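Local coordinates for protein lipase, class 3 (Penicillium roqueforti FM164, PDB 6L7N) that probably hydrolyses ester bonds of triacylglycerols and related lipids, as a fungal class 3 lipase with an alpha/beta-hydrolase fold, at residues F97-P102 with M211-I216; G149-T154 with A174-A179; A156-R161 with K185-Q190. One frame throughout, in Å; residues are numbered along the deposited sequence.

In the fold
The three contacts lie within one alpha/beta-hydrolase fold, built round a mixed sheet. Contacts 2 and 3 share helix 148-161, which follows the probable nucleophile elbow. Contact 2 packs its first turns on the loop after strand 169-173. Contact 3, with its centre about 12 Å from that of contact 2, packs its later turns on helix 181-190. Contact 1 is at the surface, its centre about 11 Å from that of contact 2 and about 14 Å from that of contact 3. Along the chain it encloses both, whose segments alternate. A probable hydrogen bond from Val214 to Ala179 joins contacts 1 and 2, so strand 213-214 is tied to the end of the loop that passes beside the probable active site.

Contact 1: F97-P102 with M211-I216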
loop_
_atom_site.group_PDB
_atom_site.type_symbol
_atom_site.label_atom_id
_atom_site.label_comp_id
_atom_site.label_asym_id
_atom_site.label_seq_id
_atom_site.Cartn_x
_atom_site.Cartn_y
_atom_site.Cartn_z
ATOM N N PHE A 97 -12.437 -13.975 6.141
ATOM C CA PHE A 97 -11.882 -13.845 4.801
ATOM C C PHE A 97 -12.567 -14.825 3.854
ATOM O O PHE A 97 -13.218 -15.776 4.287
ATOM C CB PHE A 97 -10.371 -14.045 4.873
ATOM C CG PHE A 97 -9.736 -13.171 5.910
ATOM C CD1 PHE A 97 -9.832 -11.785 5.801
ATOM C CD2 PHE A 97 -9.140 -13.712 7.036
ATOM C CE1 PHE A 97 -9.277 -10.955 6.763
ATOM C CE2 PHE A 97 -8.600 -12.885 8.022
ATOM C CZ PHE A 97 -8.662 -11.503 7.879
ATOM N N VAL A 98 -12.484 -14.544 2.553
ATOM C CA VAL A 98 -13.081 -15.395 1.519
ATOM C C VAL A 98 -12.183 -15.352 0.285
ATOM O O VAL A 98 -11.732 -14.280 -0.125
ATOM C CB VAL A 98 -14.516 -14.951 1.146
ATOM C CG1 VAL A 98 -15.093 -15.854 0.059
ATOM C CG2 VAL A 98 -15.445 -14.906 2.351
ATOM N N TYR A 99 -11.930 -16.515 -0.317
ATOM C CA TYR A 99 -11.180 -16.550 -1.561
ATOM C C TYR A 99 -12.044 -16.103 -2.740
ATOM O O TYR A 99 -13.275 -16.218 -2.725
ATOM C CB TYR A 99 -10.677 -17.958 -1.861
ATOM C CG TYR A 99 -9.589 -18.449 -0.955
ATOM C CD1 TYR A 99 -8.315 -17.906 -1.008
ATOM C CD2 TYR A 99 -9.832 -19.469 -0.052
ATOM C CE1 TYR A 99 -7.316 -18.364 -0.186
ATOM C CE2 TYR A 99 -8.838 -19.937 0.769
ATOM C CZ TYR A 99 -7.586 -19.378 0.706
ATOM O OH TYR A 99 -6.597 -19.856 1.539
ATOM N N THR A 100 -11.373 -15.623 -3.791
ATOM C CA THR A 100 -12.021 -15.401 -5.079
ATOM C C THR A 100 -10.980 -15.514 -6.184
ATOM O O THR A 100 -9.775 -15.390 -5.947
ATOM C CB THR A 100 -12.725 -14.037 -5.164
ATOM O OG1 THR A 100 -13.609 -14.033 -6.288
ATOM C CG2 THR A 100 -11.707 -12.910 -5.371
ATOM N N ASN A 101 -11.467 -15.767 -7.404
ATOM C CA ASN A 101 -10.612 -15.930 -8.574
ATOM C C ASN A 101 -10.574 -14.618 -9.339
ATOM O O ASN A 101 -11.553 -14.283 -10.020
ATOM C CB ASN A 101 -11.135 -17.056 -9.469
ATOM C CG ASN A 101 -10.264 -17.290 -10.711
ATOM O OD1 ASN A 101 -9.382 -16.500 -11.038
ATOM N ND2 ASN A 101 -10.514 -18.400 -11.398
ATOM N N PRO A 102 -9.482 -13.854 -9.269
ATOM C CA PRO A 102 -9.442 -12.526 -9.897
ATOM C C PRO A 102 -9.078 -12.539 -11.374
ATOM O O PRO A 102 -8.991 -11.463 -11.976
ATOM C CB PRO A 102 -8.367 -11.812 -9.077
ATOM C CG PRO A 102 -7.400 -12.892 -8.725
ATOM C CD PRO A 102 -8.255 -14.144 -8.509
ATOM N N MET A 211 -4.284 -20.183 6.730
ATOM C CA MET A 211 -5.484 -20.050 5.925
ATOM C C MET A 211 -5.186 -20.029 4.432
ATOM O O MET A 211 -6.073 -19.700 3.644
ATOM C CB MET A 211 -6.241 -18.785 6.325
ATOM C CG MET A 211 -7.002 -18.938 7.629
ATOM S SD MET A 211 -8.097 -17.544 7.917
ATOM C CE MET A 211 -6.922 -16.416 8.620
ATOM N N GLY A 212 -3.969 -20.376 4.022
ATOM C CA GLY A 212 -3.652 -20.458 2.609
ATOM C C GLY A 212 -3.114 -19.190 1.969
ATOM O O GLY A 212 -2.794 -19.211 0.772
ATOM N N TYR A 213 -2.979 -18.110 2.721
ATOM C CA TYR A 213 -2.530 -16.837 2.177
ATOM C C TYR A 213 -1.014 -16.713 2.306
ATOM O O TYR A 213 -0.407 -17.234 3.237
ATOM C CB TYR A 213 -3.227 -15.688 2.912
ATOM C CG TYR A 213 -4.695 -15.572 2.560
ATOM C CD1 TYR A 213 -5.650 -16.345 3.211
ATOM C CD2 TYR A 213 -5.120 -14.709 1.547
ATOM C CE1 TYR A 213 -6.983 -16.256 2.883
ATOM C CE2 TYR A 213 -6.449 -14.618 1.213
ATOM C CZ TYR A 213 -7.381 -15.401 1.878
ATOM O OH TYR A 213 -8.716 -15.307 1.541
ATOM N N VAL A 214 -0.400 -16.015 1.355
ATOM C CA VAL A 214 1.039 -15.800 1.383
ATOM C C VAL A 214 1.313 -14.368 0.949
ATOM O O VAL A 214 0.593 -13.813 0.116
ATOM C CB VAL A 214 1.776 -16.817 0.492
ATOM C CG1 VAL A 214 3.244 -16.461 0.309
ATOM C CG2 VAL A 214 1.704 -18.172 1.151
ATOM N N HIS A 215 2.343 -13.767 1.547
ATOM C CA HIS A 215 2.769 -12.411 1.223
ATOM C C HIS A 215 3.647 -12.363 -0.020
ATOM O O HIS A 215 4.373 -13.309 -0.344
ATOM C CB HIS A 215 3.589 -11.803 2.355
ATOM C CG HIS A 215 2.793 -11.013 3.330
ATOM N ND1 HIS A 215 1.997 -9.950 2.954
ATOM C CD2 HIS A 215 2.693 -11.105 4.678
ATOM C CE1 HIS A 215 1.428 -9.433 4.031
ATOM N NE2 HIS A 215 1.841 -10.109 5.090
ATOM N N ILE A 216 3.629 -11.193 -0.666
ATOM C CA ILE A 216 4.664 -10.847 -1.633
ATOM C C ILE A 216 6.004 -10.760 -0.917
ATOM O O ILE A 216 6.097 -10.249 0.209
ATOM C CB ILE A 216 4.345 -9.505 -2.318
ATOM C CG1 ILE A 216 2.903 -9.458 -2.826
ATOM C CG2 ILE A 216 5.321 -9.214 -3.466
ATOM C CD1 ILE A 216 2.412 -10.734 -3.395
#
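Tyr99 and Tyr213 both carry CG beside the backbone N and anti to the carbonyl carbon (chi1 -70° and -71°), which carries each phenol ring across to lie against the other; the two phenols run antiparallel. The contact lies at the surface of the alpha/beta-hydrolase fold, away from its central sheet. Strand 99-100 follows helix 88-94, probably the lid helix as in related class 3 lipases. It pairs with strand 110-111, and the connection between these strands holds the disulfide Cys105-Cys108. The short, weakly bonded strand 213-214 pairs with strand 179-180. No backbone hydrogen bond joins 97-102 to 211-216; the contact is made largely by side chains.

The two tyrosine rings are nearly parallel, with planes at 9°. They are offset, with centroids 4.9 Å apart and little overlap. Tyr99 CE1 lies over one face of the Tyr213 ring, toward its rim, 3.6 Å from Tyr213 CZ. In return, Tyr213 OH sits over one face of the Tyr99 ring, 3.7 Å from Tyr99 CD1. The same Tyr213 OH passes 3.6 Å from Val98 O and 3.9 Å from Phe97 CB. The modelled position of the Tyr99 hydroxyl against Met211 O is too close and is doubtful.

Phe97 and Met211 form a second patch. The two side chains lie roughly perpendicular. The Met211 chain bends at its last torsion and brings its methyl to the edge of the Phe97 ring. Pro207 touches both Phe97 and Tyr213, and the Trp91 ring of helix 88-94 meets Phe97. The sulfur makes an edge-on Met-aromatic contact: Met211 SD is 5.4 Å from the Phe97 centroid, while Met211 CE is 3.8 Å from Phe97 CD2.

Contact 2: G149-T154 with A174-A179; sequences GAAVAT and ASPRVA
The helix that follows the probable nucleophile elbow of an alpha/beta-hydrolase packs here on the loop after strand 169-173. Gly149 fits the last glycine of the GxSxG pattern, so the contact probably lies just behind the active site. Ala150 CB meets Ser175 CB at 3.7 Å. At the next residue, the methyl of Ala151 touches two groups of the loop: Ala151 CB is 3.7 Å from both Pro176 CD and Val178 CG1. Phe114 of helix 112-135 also covers Ala151 and Pro176. Thr154 CG2 reaches Val178 CG2 at 3.9 Å.

The two buried hydroxyls do not bond each other. Thr154 OG1 donates to Ala150 O at 3.0 Å from above the carbonyl plane, and Thr154 N reaches that oxygen from the opposite face. Ser175 OG, turned away from the backbone N (chi1 173°), donates to Pro176 O at 2.6 Å, in the carbonyl plane and on a lone pair. This bond folds the serine back on its own loop. One water completes the link between helix and loop, donating to Thr154 OG1 at 2.8 Å and to Ser175 OG at 2.7 Å.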
loop_
_atom_site.group_PDB
_atom_site.type_symbol
_atom_site.label_atom_id
_atom_site.label_comp_id
_atom_site.label_asym_id
_atom_site.label_seq_id
_atom_site.Cartn_x
_atom_site.Cartn_y
_atom_site.Cartn_z
ATOM N N GLY A 149 -5.601 -0.181 2.690
ATOM C CA GLY A 149 -5.319 0.449 1.409
ATOM C C GLY A 149 -4.125 -0.170 0.707
ATOM O O GLY A 149 -4.109 -0.307 -0.522
ATOM N N ALA A 150 -3.105 -0.554 1.476
ATOM C CA ALA A 150 -1.967 -1.240 0.878
ATOM C C ALA A 150 -2.398 -2.553 0.228
ATOM O O ALA A 150 -1.899 -2.918 -0.846
ATOM C CB ALA A 150 -0.887 -1.474 1.931
ATOM N N ALA A 151 -3.333 -3.271 0.853
ATOM C CA ALA A 151 -3.798 -4.503 0.231
ATOM C C ALA A 151 -4.423 -4.200 -1.122
ATOM O O ALA A 151 -4.059 -4.809 -2.134
ATOM C CB ALA A 151 -4.775 -5.237 1.155
ATOM N N VAL A 152 -5.268 -3.165 -1.185
ATOM C CA VAL A 152 -5.869 -2.820 -2.469
ATOM C C VAL A 152 -4.781 -2.396 -3.444
ATOM O O VAL A 152 -4.775 -2.798 -4.620
ATOM C CB VAL A 152 -6.930 -1.719 -2.284
ATOM C CG1 VAL A 152 -7.436 -1.228 -3.627
ATOM C CG2 VAL A 152 -8.104 -2.222 -1.406
ATOM N N ALA A 153 -3.798 -1.638 -2.943
ATOM C CA ALA A 153 -2.720 -1.182 -3.806
ATOM C C ALA A 153 -2.012 -2.370 -4.430
ATOM O O ALA A 153 -1.779 -2.401 -5.647
ATOM C CB ALA A 153 -1.740 -0.324 -3.001
ATOM N N THR A 154 -1.746 -3.396 -3.622
ATOM C CA THR A 154 -1.044 -4.563 -4.139
ATOM C C THR A 154 -1.811 -5.178 -5.303
ATOM O O THR A 154 -1.265 -5.354 -6.405
ATOM C CB THR A 154 -0.835 -5.565 -3.004
ATOM O OG1 THR A 154 -0.049 -4.951 -1.967
ATOM C CG2 THR A 154 -0.134 -6.806 -3.514
ATOM N N ALA A 174 2.455 -1.872 5.662
ATOM C CA ALA A 174 1.607 -2.531 6.651
ATOM C C ALA A 174 0.503 -3.358 6.000
ATOM O O ALA A 174 -0.605 -3.458 6.533
ATOM C CB ALA A 174 1.003 -1.517 7.627
ATOM N N SER A 175 0.795 -3.954 4.855
ATOM C CA SER A 175 -0.236 -4.627 4.075
ATOM C C SER A 175 -0.616 -5.969 4.700
ATOM O O SER A 175 0.260 -6.715 5.134
ATOM C CB SER A 175 0.250 -4.880 2.646
ATOM O OG SER A 175 -0.700 -5.671 1.938
ATOM N N PRO A 176 -1.905 -6.311 4.708
ATOM C CA PRO A 176 -2.309 -7.706 4.930
ATOM C C PRO A 176 -1.785 -8.583 3.801
ATOM O O PRO A 176 -1.334 -8.097 2.764
ATOM C CB PRO A 176 -3.841 -7.652 4.911
ATOM C CG PRO A 176 -4.213 -6.184 4.990
ATOM C CD PRO A 176 -3.050 -5.423 4.430
ATOM N N ARG A 177 -1.873 -9.900 3.987
ATOM C CA ARG A 177 -1.764 -10.793 2.843
ATOM C C ARG A 177 -3.003 -10.636 1.966
ATOM O O ARG A 177 -4.103 -10.352 2.450
ATOM C CB ARG A 177 -1.619 -12.251 3.298
ATOM C CG ARG A 177 -0.401 -12.482 4.182
ATOM C CD ARG A 177 -0.203 -13.983 4.476
ATOM N NE ARG A 177 1.082 -14.212 5.138
ATOM C CZ ARG A 177 1.273 -14.195 6.453
ATOM N NH1 ARG A 177 0.265 -13.958 7.285
ATOM N NH2 ARG A 177 2.481 -14.416 6.942
ATOM N N VAL A 178 -2.818 -10.779 0.655
ATOM C CA VAL A 178 -3.890 -10.503 -0.289
ATOM C C VAL A 178 -4.242 -11.698 -1.148
ATOM O O VAL A 178 -5.201 -11.619 -1.928
ATOM C CB VAL A 178 -3.560 -9.286 -1.184
ATOM C CG1 VAL A 178 -3.067 -8.158 -0.337
ATOM C CG2 VAL A 178 -2.539 -9.650 -2.248
ATOM N N ALA A 179 -3.525 -12.812 -1.024
ATOM C CA ALA A 179 -3.793 -13.899 -1.950
ATOM C C ALA A 179 -3.068 -15.162 -1.517
ATOM O O ALA A 179 -2.411 -15.201 -0.473
ATOM C CB ALA A 179 -3.347 -13.499 -3.335
HETATM O O HOH W 1 0.886 -6.733 -0.004
#

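Contact 3: A156-R161 with K185-Q190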
loop_
_atom_site.group_PDB
_atom_site.type_symbol
_atom_site.label_atom_id
_atom_site.label_comp_id
_atom_site.label_asym_id
_atom_site.label_seq_id
_atom_site.Cartn_x
_atom_site.Cartn_y
_atom_site.Cartn_z
ATOM N N ALA A 156 -4.111 -3.851 -7.122
ATOM C CA ALA A 156 -4.199 -2.925 -8.237
ATOM C C ALA A 156 -2.914 -2.967 -9.046
ATOM O O ALA A 156 -2.949 -3.129 -10.278
ATOM C CB ALA A 156 -4.495 -1.510 -7.735
ATOM N N VAL A 157 -1.764 -2.920 -8.357
ATOM C CA VAL A 157 -0.499 -2.958 -9.084
ATOM C C VAL A 157 -0.444 -4.207 -9.932
ATOM O O VAL A 157 -0.152 -4.155 -11.133
ATOM C CB VAL A 157 0.705 -2.927 -8.134
ATOM C CG1 VAL A 157 1.970 -2.773 -8.945
ATOM C CG2 VAL A 157 0.613 -1.842 -7.214
ATOM N N ALA A 158 -0.746 -5.352 -9.317
ATOM C CA ALA A 158 -0.525 -6.599 -10.039
ATOM C C ALA A 158 -1.389 -6.617 -11.286
ATOM O O ALA A 158 -0.923 -6.958 -12.384
ATOM C CB ALA A 158 -0.830 -7.796 -9.131
ATOM N N ASP A 159 -2.620 -6.125 -11.144
ATOM C CA ASP A 159 -3.559 -6.130 -12.252
ATOM C C ASP A 159 -3.096 -5.163 -13.324
ATOM O O ASP A 159 -3.043 -5.509 -14.513
ATOM C CB ASP A 159 -4.941 -5.754 -11.731
ATOM C CG ASP A 159 -6.033 -5.942 -12.758
ATOM O OD1 ASP A 159 -5.835 -6.651 -13.772
ATOM O OD2 ASP A 159 -7.107 -5.371 -12.527
ATOM N N LEU A 160 -2.696 -3.955 -12.902
ATOM C CA LEU A 160 -2.251 -2.962 -13.871
ATOM C C LEU A 160 -1.002 -3.421 -14.593
ATOM O O LEU A 160 -0.755 -3.000 -15.733
ATOM C CB LEU A 160 -1.997 -1.625 -13.187
ATOM C CG LEU A 160 -3.275 -0.949 -12.693
ATOM C CD1 LEU A 160 -2.946 0.246 -11.805
ATOM C CD2 LEU A 160 -4.168 -0.544 -13.879
ATOM N N ARG A 161 -0.201 -4.284 -13.963
ATOM C CA ARG A 161 1.008 -4.689 -14.662
ATOM C C ARG A 161 0.690 -5.585 -15.854
ATOM O O ARG A 161 1.497 -5.662 -16.788
ATOM C CB ARG A 161 1.964 -5.371 -13.682
ATOM C CG ARG A 161 2.674 -4.394 -12.729
ATOM C CD ARG A 161 3.433 -5.174 -11.645
ATOM N NE ARG A 161 4.169 -4.311 -10.721
ATOM C CZ ARG A 161 4.490 -4.669 -9.480
ATOM N NH1 ARG A 161 4.116 -5.855 -9.016
ATOM N NH2 ARG A 161 5.148 -3.829 -8.696
ATOM N N LYS A 185 3.499 -15.647 -5.573
ATOM C CA LYS A 185 4.641 -15.957 -6.431
ATOM C C LYS A 185 4.613 -15.133 -7.715
ATOM O O LYS A 185 5.649 -14.634 -8.173
ATOM C CB LYS A 185 4.640 -17.450 -6.746
ATOM C CG LYS A 185 5.795 -17.963 -7.565
ATOM C CD LYS A 185 5.651 -19.479 -7.714
ATOM C CE LYS A 185 6.384 -20.021 -8.928
ATOM N NZ LYS A 185 7.840 -20.207 -8.670
ATOM N N HIS A 186 3.427 -14.955 -8.293
ATOM C CA HIS A 186 3.295 -14.181 -9.529
ATOM C C HIS A 186 3.634 -12.706 -9.303
ATOM O O HIS A 186 4.416 -12.096 -10.058
ATOM C CB HIS A 186 1.867 -14.347 -10.055
ATOM C CG HIS A 186 1.558 -13.530 -11.274
ATOM N ND1 HIS A 186 1.929 -13.917 -12.544
ATOM C CD2 HIS A 186 0.911 -12.347 -11.417
ATOM C CE1 HIS A 186 1.527 -13.010 -13.418
ATOM N NE2 HIS A 186 0.900 -12.048 -12.761
ATOM N N ILE A 187 3.080 -12.124 -8.245
ATOM C CA ILE A 187 3.397 -10.729 -7.928
ATOM C C ILE A 187 4.879 -10.578 -7.599
ATOM O O ILE A 187 5.548 -9.652 -8.070
ATOM C CB ILE A 187 2.529 -10.223 -6.766
ATOM C CG1 ILE A 187 1.029 -10.400 -7.055
ATOM C CG2 ILE A 187 2.891 -8.752 -6.458
ATOM C CD1 ILE A 187 0.137 -10.047 -5.879
ATOM N N THR A 188 5.419 -11.480 -6.777
ATOM C CA THR A 188 6.838 -11.397 -6.445
ATOM C C THR A 188 7.695 -11.403 -7.705
ATOM O O THR A 188 8.672 -10.649 -7.797
ATOM C CB THR A 188 7.247 -12.556 -5.533
ATOM O OG1 THR A 188 6.554 -12.452 -4.282
ATOM C CG2 THR A 188 8.733 -12.496 -5.266
ATOM N N ALA A 189 7.330 -12.236 -8.692
ATOM C CA ALA A 189 8.110 -12.320 -9.924
ATOM C C ALA A 189 7.939 -11.102 -10.810
ATOM O O ALA A 189 8.783 -10.880 -11.681
ATOM C CB ALA A 189 7.743 -13.560 -10.733
ATOM N N GLN A 190 6.858 -10.326 -10.635
ATOM C CA GLN A 190 6.759 -9.082 -11.397
ATOM C C GLN A 190 7.824 -8.062 -11.013
ATOM O O GLN A 190 8.095 -7.140 -11.796
ATOM C CB GLN A 190 5.388 -8.443 -11.197
ATOM C CG GLN A 190 4.274 -9.230 -11.841
ATOM C CD GLN A 190 2.934 -8.645 -11.515
ATOM O OE1 GLN A 190 2.717 -8.178 -10.406
ATOM N NE2 GLN A 190 2.030 -8.643 -12.490
#
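The guanidinium of Arg161 and the amide of Gln190 stand almost perpendicular, their planes 88° apart. Gln190 OE1 lies at the guanidinium edge, in its plane, and accepts a nearly straight hydrogen bond from Arg161 NH1 at 3.0 Å. Seen from the amide, the donor is above the carbonyl plane, 43° out of it, and not on a lone pair. Val157 CG1 covers one guanidinium face, over its centre. Ile187 CG2 comes to the edge, 4.1 Å from Arg161 NH1. The group has further partners: Arg161 NH2 bonds Ala168 O, and NH1 also bonds Asn193 OD1, which together should fix its rotation.

The Arg161 chain is extended from CG to NE and runs close to the amide. Arg161 CD is 3.3 Å from Gln190 OE1, and Arg161 CB is 3.5 Å from Gln190 NE2. These residues join two successive helices of the alpha/beta-hydrolase fold. Helix 148-161 and helix 181-190 each connect parallel neighbours of the central sheet, in beta-alpha-beta crossovers. Their short segments cross at 69°, with axes 10.4 Å apart at closest approach. The small Ala158 lies where the backbones come nearest, and its CB rests on Ile187 CG1 at 3.8 Å. Gln190 NE2 makes a weak hydrogen bond to Ala158 O, 3.4 Å long.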